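Local coordinates for protein 6-phospho-beta-glucosidase BglT (Thermotoga maritima, PDB 1UP7) that hydrolyses cellobiose 6'-phosphate to glucose 6-phosphate and glucose, using NAD(+) and a manganese ion as cofactors, at residues His315-Arg320 with Ile336-Arg341; Ser324-Pro329 with Gln350-His355. One frame throughout, in Å; residues are numbered along the deposited sequence.

Contact 1. Residues His315-Arg320 with Ile336-Arg341; sequences HIVNTR and IPCYVR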
ATOM      1  N   HIS A 315      -5.323  25.727   1.119  1.00 16.93           N
ATOM      2  CA  HIS A 315      -6.088  25.851  -0.115  1.00 17.52           C
ATOM      3  C   HIS A 315      -6.516  24.490  -0.607  1.00 17.46           C
ATOM      4  O   HIS A 315      -5.717  23.555  -0.592  1.00 17.36           O
ATOM      5  CB  HIS A 315      -5.250  26.546  -1.195  1.00 17.19           C
ATOM      6  CG  HIS A 315      -4.935  27.956  -0.851  1.00 18.86           C
ATOM      7  ND1 HIS A 315      -5.868  28.967  -0.953  1.00 21.36           N
ATOM      8  CD2 HIS A 315      -3.834  28.508  -0.288  1.00 18.82           C
ATOM      9  CE1 HIS A 315      -5.333  30.094  -0.517  1.00 21.80           C
ATOM     10  NE2 HIS A 315      -4.098  29.841  -0.113  1.00 20.57           N
ATOM     11  N   ILE A 316      -7.768  24.383  -1.038  1.00 17.16           N
ATOM     12  CA  ILE A 316      -8.240  23.144  -1.608  1.00 17.24           C
ATOM     13  C   ILE A 316      -7.951  23.155  -3.081  1.00 17.64           C
ATOM     14  O   ILE A 316      -8.397  24.019  -3.808  1.00 17.93           O
ATOM     15  CB  ILE A 316      -9.717  22.883  -1.332  1.00 17.17           C
ATOM     16  CG1 ILE A 316      -9.985  22.903   0.179  1.00 16.79           C
ATOM     17  CG2 ILE A 316     -10.090  21.537  -1.937  1.00 15.74           C
ATOM     18  CD1 ILE A 316     -11.470  22.944   0.559  1.00 17.79           C
ATOM     19  N   VAL A 317      -7.229  22.146  -3.524  1.00 17.75           N
ATOM     20  CA  VAL A 317      -6.504  22.219  -4.771  1.00 17.94           C
ATOM     21  C   VAL A 317      -6.474  20.805  -5.379  1.00 18.20           C
ATOM     22  O   VAL A 317      -6.667  19.835  -4.663  1.00 17.99           O
ATOM     23  CB  VAL A 317      -5.116  22.818  -4.383  1.00 18.75           C
ATOM     24  CG1 VAL A 317      -3.893  21.936  -4.715  1.00 17.97           C
ATOM     25  CG2 VAL A 317      -5.010  24.293  -4.784  1.00 18.50           C
ATOM     26  N   ASN A 318      -6.311  20.685  -6.697  1.00 18.32           N
ATOM     27  CA  ASN A 318      -6.144  19.363  -7.331  1.00 18.32           C
ATOM     28  C   ASN A 318      -4.692  18.970  -7.402  1.00 18.80           C
ATOM     29  O   ASN A 318      -3.876  19.675  -8.001  1.00 19.14           O
ATOM     30  CB  ASN A 318      -6.735  19.285  -8.741  1.00 17.63           C
ATOM     31  CG  ASN A 318      -8.216  19.415  -8.739  1.00 17.97           C
ATOM     32  OD1 ASN A 318      -8.960  18.432  -8.846  1.00 18.02           O
ATOM     33  ND2 ASN A 318      -8.674  20.637  -8.583  1.00 18.27           N
ATOM     34  N   THR A 319      -4.381  17.824  -6.806  1.00 18.72           N
ATOM     35  CA  THR A 319      -3.014  17.388  -6.622  1.00 18.36           C
ATOM     36  C   THR A 319      -3.018  15.907  -6.228  1.00 18.67           C
ATOM     37  O   THR A 319      -4.097  15.349  -5.950  1.00 18.65           O
ATOM     38  CB  THR A 319      -2.365  18.272  -5.549  1.00 18.40           C
ATOM     39  OG1 THR A 319      -0.957  18.040  -5.545  1.00 19.51           O
ATOM     40  CG2 THR A 319      -2.815  17.868  -4.145  1.00 16.67           C
ATOM     41  N   ARG A 320      -1.838  15.272  -6.222  1.00 18.10           N
ATOM     42  CA  ARG A 320      -1.737  13.867  -5.808  1.00 18.65           C
ATOM     43  C   ARG A 320      -2.149  13.670  -4.370  1.00 18.21           C
ATOM     44  O   ARG A 320      -1.746  14.424  -3.512  1.00 19.09           O
ATOM     45  CB  ARG A 320      -0.328  13.329  -5.966  1.00 18.65           C
ATOM     46  CG  ARG A 320       0.128  13.074  -7.383  1.00 20.37           C
ATOM     47  CD  ARG A 320       1.506  12.409  -7.424  1.00 20.77           C
ATOM     48  NE  ARG A 320       1.943  12.125  -8.778  1.00 22.53           N
ATOM     49  CZ  ARG A 320       3.224  12.118  -9.157  1.00 25.31           C
ATOM     50  NH1 ARG A 320       4.179  12.374  -8.289  1.00 23.15           N
ATOM     51  NH2 ARG A 320       3.559  11.825 -10.404  1.00 26.12           N
ATOM     52  N   ILE A 336      -8.406  18.376  -2.703  1.00 16.59           N
ATOM     53  CA  ILE A 336      -8.182  18.149  -1.262  1.00 16.33           C
ATOM     54  C   ILE A 336      -7.495  19.378  -0.650  1.00 17.15           C
ATOM     55  O   ILE A 336      -6.820  20.131  -1.371  1.00 17.20           O
ATOM     56  CB  ILE A 336      -7.300  16.874  -1.010  1.00 15.07           C
ATOM     57  CG1 ILE A 336      -6.062  16.876  -1.951  1.00 14.94           C
ATOM     58  CG2 ILE A 336      -8.124  15.579  -1.161  1.00 13.26           C
ATOM     59  CD1 ILE A 336      -5.063  15.669  -1.738  1.00 14.64           C
ATOM     60  N   PRO A 337      -7.653  19.584   0.659  1.00 16.98           N
ATOM     61  CA  PRO A 337      -7.011  20.696   1.350  1.00 17.16           C
ATOM     62  C   PRO A 337      -5.512  20.487   1.468  1.00 17.57           C
ATOM     63  O   PRO A 337      -5.072  19.401   1.862  1.00 18.18           O
ATOM     64  CB  PRO A 337      -7.636  20.640   2.746  1.00 17.29           C
ATOM     65  CG  PRO A 337      -8.890  19.797   2.579  1.00 17.30           C
ATOM     66  CD  PRO A 337      -8.467  18.773   1.579  1.00 16.92           C
ATOM     67  N   CYS A 338      -4.735  21.517   1.130  1.00 17.30           N
ATOM     68  CA  CYS A 338      -3.273  21.461   1.174  1.00 17.13           C
ATOM     69  C   CYS A 338      -2.678  22.657   1.897  1.00 16.87           C
ATOM     70  O   CYS A 338      -3.248  23.742   1.916  1.00 16.83           O
ATOM     71  CB  CYS A 338      -2.663  21.385  -0.234  1.00 16.42           C
ATOM     72  SG  CYS A 338      -3.241  19.962  -1.160  1.00 18.59           S
ATOM     73  N   TYR A 339      -1.535  22.410   2.521  1.00 16.42           N
ATOM     74  CA  TYR A 339      -0.779  23.432   3.205  1.00 16.14           C
ATOM     75  C   TYR A 339       0.124  24.042   2.139  1.00 16.49           C
ATOM     76  O   TYR A 339       0.962  23.370   1.543  1.00 16.75           O
ATOM     77  CB  TYR A 339       0.035  22.807   4.323  1.00 14.97           C
ATOM     78  CG  TYR A 339       0.941  23.755   5.065  1.00 12.73           C
ATOM     79  CD1 TYR A 339       0.426  24.670   5.982  1.00 11.54           C
ATOM     80  CD2 TYR A 339       2.320  23.704   4.892  1.00 11.09           C
ATOM     81  CE1 TYR A 339       1.245  25.507   6.686  1.00  8.75           C
ATOM     82  CE2 TYR A 339       3.167  24.533   5.613  1.00  9.21           C
ATOM     83  CZ  TYR A 339       2.623  25.440   6.505  1.00  9.42           C
ATOM     84  OH  TYR A 339       3.453  26.281   7.213  1.00 10.73           O
ATOM     85  N   VAL A 340      -0.081  25.311   1.870  1.00 16.52           N
ATOM     86  CA  VAL A 340       0.565  25.942   0.733  1.00 16.43           C
ATOM     87  C   VAL A 340       1.568  26.969   1.275  1.00 16.81           C
ATOM     88  O   VAL A 340       1.210  27.885   2.035  1.00 17.05           O
ATOM     89  CB  VAL A 340      -0.476  26.584  -0.232  1.00 16.09           C
ATOM     90  CG1 VAL A 340       0.208  27.398  -1.318  1.00 15.42           C
ATOM     91  CG2 VAL A 340      -1.369  25.522  -0.866  1.00 15.42           C
ATOM     92  N   ARG A 341       2.837  26.789   0.921  1.00 16.84           N
ATOM     93  CA  ARG A 341       3.875  27.633   1.496  1.00 17.10           C
ATOM     94  C   ARG A 341       5.089  27.684   0.599  1.00 17.37           C
ATOM     95  O   ARG A 341       5.628  26.653   0.221  1.00 18.08           O
ATOM     96  CB  ARG A 341       4.251  27.087   2.863  1.00 16.94           C
ATOM     97  CG  ARG A 341       5.400  27.725   3.547  1.00 13.36           C
ATOM     98  CD  ARG A 341       5.520  27.204   4.977  1.00 10.62           C
ATOM     99  NE  ARG A 341       6.663  27.818   5.642  1.00 12.29           N
ATOM    100  CZ  ARG A 341       6.937  27.733   6.934  1.00 10.24           C
ATOM    101  NH1 ARG A 341       6.133  27.063   7.757  1.00  7.42           N
ATOM    102  NH2 ARG A 341       8.020  28.347   7.397  1.00  8.32           N
TER

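Contact 2. Residues Ser324-Pro329 with Gln350-His355; sequences SIENLP and QGKGDH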
ATOM      1  N   SER A 324      -3.428  11.910   1.919  1.00 20.25           N
ATOM      2  CA  SER A 324      -4.512  12.764   2.404  1.00 19.41           C
ATOM      3  C   SER A 324      -5.709  11.908   2.788  1.00 18.96           C
ATOM      4  O   SER A 324      -6.313  12.096   3.843  1.00 18.78           O
ATOM      5  CB  SER A 324      -4.904  13.756   1.319  1.00 18.82           C
ATOM      6  OG  SER A 324      -6.098  14.431   1.644  1.00 19.71           O
ATOM      7  N   ILE A 325      -6.050  10.994   1.889  1.00 18.30           N
ATOM      8  CA  ILE A 325      -7.085  10.010   2.124  1.00 18.10           C
ATOM      9  C   ILE A 325      -6.412   8.663   2.133  1.00 18.70           C
ATOM     10  O   ILE A 325      -5.891   8.202   1.091  1.00 18.44           O
ATOM     11  CB  ILE A 325      -8.205  10.086   1.022  1.00 18.21           C
ATOM     12  CG1 ILE A 325      -8.931  11.439   1.100  1.00 15.41           C
ATOM     13  CG2 ILE A 325      -9.183   8.884   1.155  1.00 15.00           C
ATOM     14  CD1 ILE A 325      -9.953  11.524   2.280  1.00 15.87           C
ATOM     15  N   GLU A 326      -6.397   8.039   3.305  1.00 18.78           N
ATOM     16  CA  GLU A 326      -5.555   6.873   3.494  1.00 19.74           C
ATOM     17  C   GLU A 326      -6.045   5.633   2.732  1.00 19.13           C
ATOM     18  O   GLU A 326      -5.242   4.774   2.411  1.00 18.63           O
ATOM     19  CB  GLU A 326      -5.322   6.580   4.977  1.00 20.09           C
ATOM     20  CG  GLU A 326      -6.499   5.986   5.706  1.00 24.26           C
ATOM     21  CD  GLU A 326      -6.240   5.815   7.203  1.00 31.59           C
ATOM     22  OE1 GLU A 326      -5.865   6.804   7.896  1.00 33.37           O
ATOM     23  OE2 GLU A 326      -6.427   4.674   7.696  1.00 35.37           O
ATOM     24  N   ASN A 327      -7.346   5.546   2.446  1.00 18.57           N
ATOM     25  CA  ASN A 327      -7.872   4.377   1.752  1.00 18.44           C
ATOM     26  C   ASN A 327      -8.078   4.637   0.257  1.00 18.58           C
ATOM     27  O   ASN A 327      -8.937   4.054  -0.376  1.00 18.61           O
ATOM     28  CB  ASN A 327      -9.135   3.828   2.427  1.00 17.82           C
ATOM     29  CG  ASN A 327     -10.268   4.848   2.501  1.00 17.21           C
ATOM     30  OD1 ASN A 327     -10.047   6.057   2.416  1.00 14.93           O
ATOM     31  ND2 ASN A 327     -11.491   4.352   2.650  1.00 13.62           N
ATOM     32  N   LEU A 328      -7.275   5.540  -0.294  1.00 18.78           N
ATOM     33  CA  LEU A 328      -7.217   5.739  -1.749  1.00 18.73           C
ATOM     34  C   LEU A 328      -5.729   5.714  -2.117  1.00 18.33           C
ATOM     35  O   LEU A 328      -4.886   6.124  -1.292  1.00 18.61           O
ATOM     36  CB  LEU A 328      -7.826   7.091  -2.104  1.00 18.73           C
ATOM     37  CG  LEU A 328      -9.111   7.288  -2.919  1.00 20.21           C
ATOM     38  CD1 LEU A 328      -9.863   6.015  -3.310  1.00 20.12           C
ATOM     39  CD2 LEU A 328     -10.013   8.282  -2.223  1.00 17.78           C
ATOM     40  N   PRO A 329      -5.360   5.264  -3.316  1.00 17.97           N
ATOM     41  CA  PRO A 329      -3.926   5.268  -3.678  1.00 18.14           C
ATOM     42  C   PRO A 329      -3.268   6.653  -3.641  1.00 18.59           C
ATOM     43  O   PRO A 329      -3.883   7.654  -3.965  1.00 18.74           O
ATOM     44  CB  PRO A 329      -3.900   4.688  -5.102  1.00 17.31           C
ATOM     45  CG  PRO A 329      -5.186   3.898  -5.224  1.00 17.41           C
ATOM     46  CD  PRO A 329      -6.196   4.735  -4.416  1.00 18.19           C
ATOM     47  N   GLN A 350      -6.166  13.401   6.341  1.00 16.82           N
ATOM     48  CA  GLN A 350      -7.592  13.549   6.634  1.00 17.40           C
ATOM     49  C   GLN A 350      -8.279  12.267   7.135  1.00 17.65           C
ATOM     50  O   GLN A 350      -9.475  12.308   7.482  1.00 18.35           O
ATOM     51  CB  GLN A 350      -8.385  14.065   5.414  1.00 16.94           C
ATOM     52  CG  GLN A 350      -7.821  15.277   4.708  1.00 14.80           C
ATOM     53  CD  GLN A 350      -8.857  15.922   3.804  1.00 15.63           C
ATOM     54  OE1 GLN A 350      -9.618  16.773   4.253  1.00 14.84           O
ATOM     55  NE2 GLN A 350      -8.896  15.512   2.525  1.00 13.33           N
ATOM     56  N   GLY A 351      -7.559  11.151   7.164  1.00 17.72           N
ATOM     57  CA  GLY A 351      -8.137   9.891   7.603  1.00 18.13           C
ATOM     58  C   GLY A 351      -8.769   9.169   6.428  1.00 18.57           C
ATOM     59  O   GLY A 351      -8.305   9.312   5.313  1.00 18.64           O
ATOM     60  N   LYS A 352      -9.844   8.428   6.673  1.00 18.98           N
ATOM     61  CA  LYS A 352     -10.428   7.541   5.684  1.00 19.72           C
ATOM     62  C   LYS A 352     -11.546   8.244   4.928  1.00 19.18           C
ATOM     63  O   LYS A 352     -12.276   9.055   5.512  1.00 18.74           O
ATOM     64  CB  LYS A 352     -11.027   6.297   6.366  1.00 20.79           C
ATOM     65  CG  LYS A 352     -10.004   5.328   7.005  1.00 24.02           C
ATOM     66  CD  LYS A 352     -10.709   4.323   7.960  1.00 27.33           C
ATOM     67  CE  LYS A 352      -9.778   3.127   8.284  1.00 30.62           C
ATOM     68  NZ  LYS A 352      -9.658   2.808   9.752  1.00 32.26           N
ATOM     69  N   GLY A 353     -11.678   7.920   3.645  1.00 18.22           N
ATOM     70  CA  GLY A 353     -12.804   8.358   2.851  1.00 18.08           C
ATOM     71  C   GLY A 353     -13.987   7.391   2.974  1.00 18.33           C
ATOM     72  O   GLY A 353     -13.812   6.174   3.136  1.00 17.77           O
ATOM     73  N   ASP A 354     -15.189   7.961   2.892  1.00 17.74           N
ATOM     74  CA  ASP A 354     -16.460   7.255   2.973  1.00 17.42           C
ATOM     75  C   ASP A 354     -16.659   6.358   1.720  1.00 17.71           C
ATOM     76  O   ASP A 354     -16.397   6.801   0.596  1.00 17.61           O
ATOM     77  CB  ASP A 354     -17.560   8.341   3.085  1.00 17.09           C
ATOM     78  CG  ASP A 354     -18.968   7.777   3.252  1.00 15.86           C
ATOM     79  OD1 ASP A 354     -19.498   7.230   2.271  1.00 15.32           O
ATOM     80  OD2 ASP A 354     -19.624   7.840   4.311  1.00 15.44           O
ATOM     81  N   HIS A 355     -17.137   5.122   1.904  1.00 17.59           N
ATOM     82  CA  HIS A 355     -17.287   4.171   0.787  1.00 17.60           C
ATOM     83  C   HIS A 355     -18.171   4.729  -0.308  1.00 17.66           C
ATOM     84  O   HIS A 355     -17.935   4.467  -1.481  1.00 17.43           O
ATOM     85  CB  HIS A 355     -17.836   2.813   1.248  1.00 17.21           C
ATOM     86  CG  HIS A 355     -16.975   2.133   2.268  1.00 18.31           C
ATOM     87  ND1 HIS A 355     -17.485   1.559   3.414  1.00 19.09           N
ATOM     88  CD2 HIS A 355     -15.635   1.943   2.315  1.00 18.79           C
ATOM     89  CE1 HIS A 355     -16.495   1.058   4.129  1.00 19.23           C
ATOM     90  NE2 HIS A 355     -15.366   1.265   3.478  1.00 20.63           N
TER

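Contact 1. Residues His315-Arg320 with Ile336-Arg341
His315 and Cys338 face each other as an antiparallel hydrogen-bonded pair: His315 N donates to Cys338 O at 3.0 Å, and Cys338 N returns a bond to His315 O at 2.8 Å. Two residues on, Val317 N to Ile336 O and Ile336 N to Val317 O close a second such pair. Between them Ile316 and Pro337, whose ring has no N-H to give, form a non-hydrogen-bonded pair, and Ile316 CA sends a CA-H...O contact to Ile336 O at 3.3 Å. This is the ladder between the first and middle strands of the three-stranded antiparallel sheet 313-320, 333-341 and 344-347, in the C-terminal part of this family 4 glycosidase. The pairing ends at Val317, after which 318-320 bends away, so the short segment axes stand 109° apart. On one face Ile316 and Pro337 lie side by side, CG1 4.1 Å from CG, both on Tyr189 of strand 185-190, Ile316 also on Leu187. On the other, Cys338 SG sits 3.7 Å from Thr319 CG2 and also touches Val317 CG1. Ile336 chi1 (47°) sets CG1 between the backbone N and the carbonyl carbon, and from there the side chain crosses that of Thr319 at about a right angle, CD1 touching CG2. Val340 CB meets the edge of the His315 ring at CD2, 3.9 Å away, while NE2 of that ring is hydrogen-bonded to Asp306 OD2.

Contact 2. Residues Ser324-Pro329 with Gln350-His355
Ser324 and Gln350 begin two irregular segments that run side by side in roughly the same direction, 32° apart end to end. Gln350 N gives a hydrogen bond to Ser324 O at 2.8 Å. Further along, Glu326 N donates nearly straight to Gly351 O at 3.0 Å; Ile325 CA adds a CA-H...O contact to the same oxygen. Gly351 has a positive phi (88°), a conformation that suits glycine. The Asn327 amide grips Gly353 at both ends: OD1 takes Gly353 N at 2.8 Å, and ND2 donates to Gly353 O at 3.0 Å, with the acceptor in the amide plane. Its CG lies between the backbone N and the carbonyl carbon (chi1 59°), which turns the amide onto that glycine. Ile325 CG2 packs 3.7 Å from Gly353 N. At the other end Gln350 NE2 reaches Ser324 OG at 3.1 Å and also bonds Tyr189 O. Glu326 and Lys352 cross with OE2 3.7 Å from Lys352 CG, their charged ends near each other but short of a salt bridge. Asp354 OD1 accepts a hydrogen bond from Phe356 N, and OD2 forms a salt bridge with Lys385 NZ of a neighbouring subunit. The pairing thus docks a type I beta turn, Ile325 to Leu328, on the loop that leads into helix 355-376, with Asp354 as the N-cap.

How the contacts relate
Strand 313-320 carries the first segment of contact 1; the chain then turns through the loop holding 324-329 and comes back along strand 333-341, where contact 1 closes that connection. After the short strand 344-347 it reaches 350-355, and contact 2 closes a second loop that overlaps the first, so the two cross along the sequence. Their centres lie 15 Å apart, yet they touch: Pro337 CD lies 3.4 Å from Gln350 NE2, and Ile336 CD1 packs on Ser324 CB at 3.6 Å. The middle strand of the three-stranded sheet is thereby joined to both loops, and through 350-355 to the start of helix 355-376.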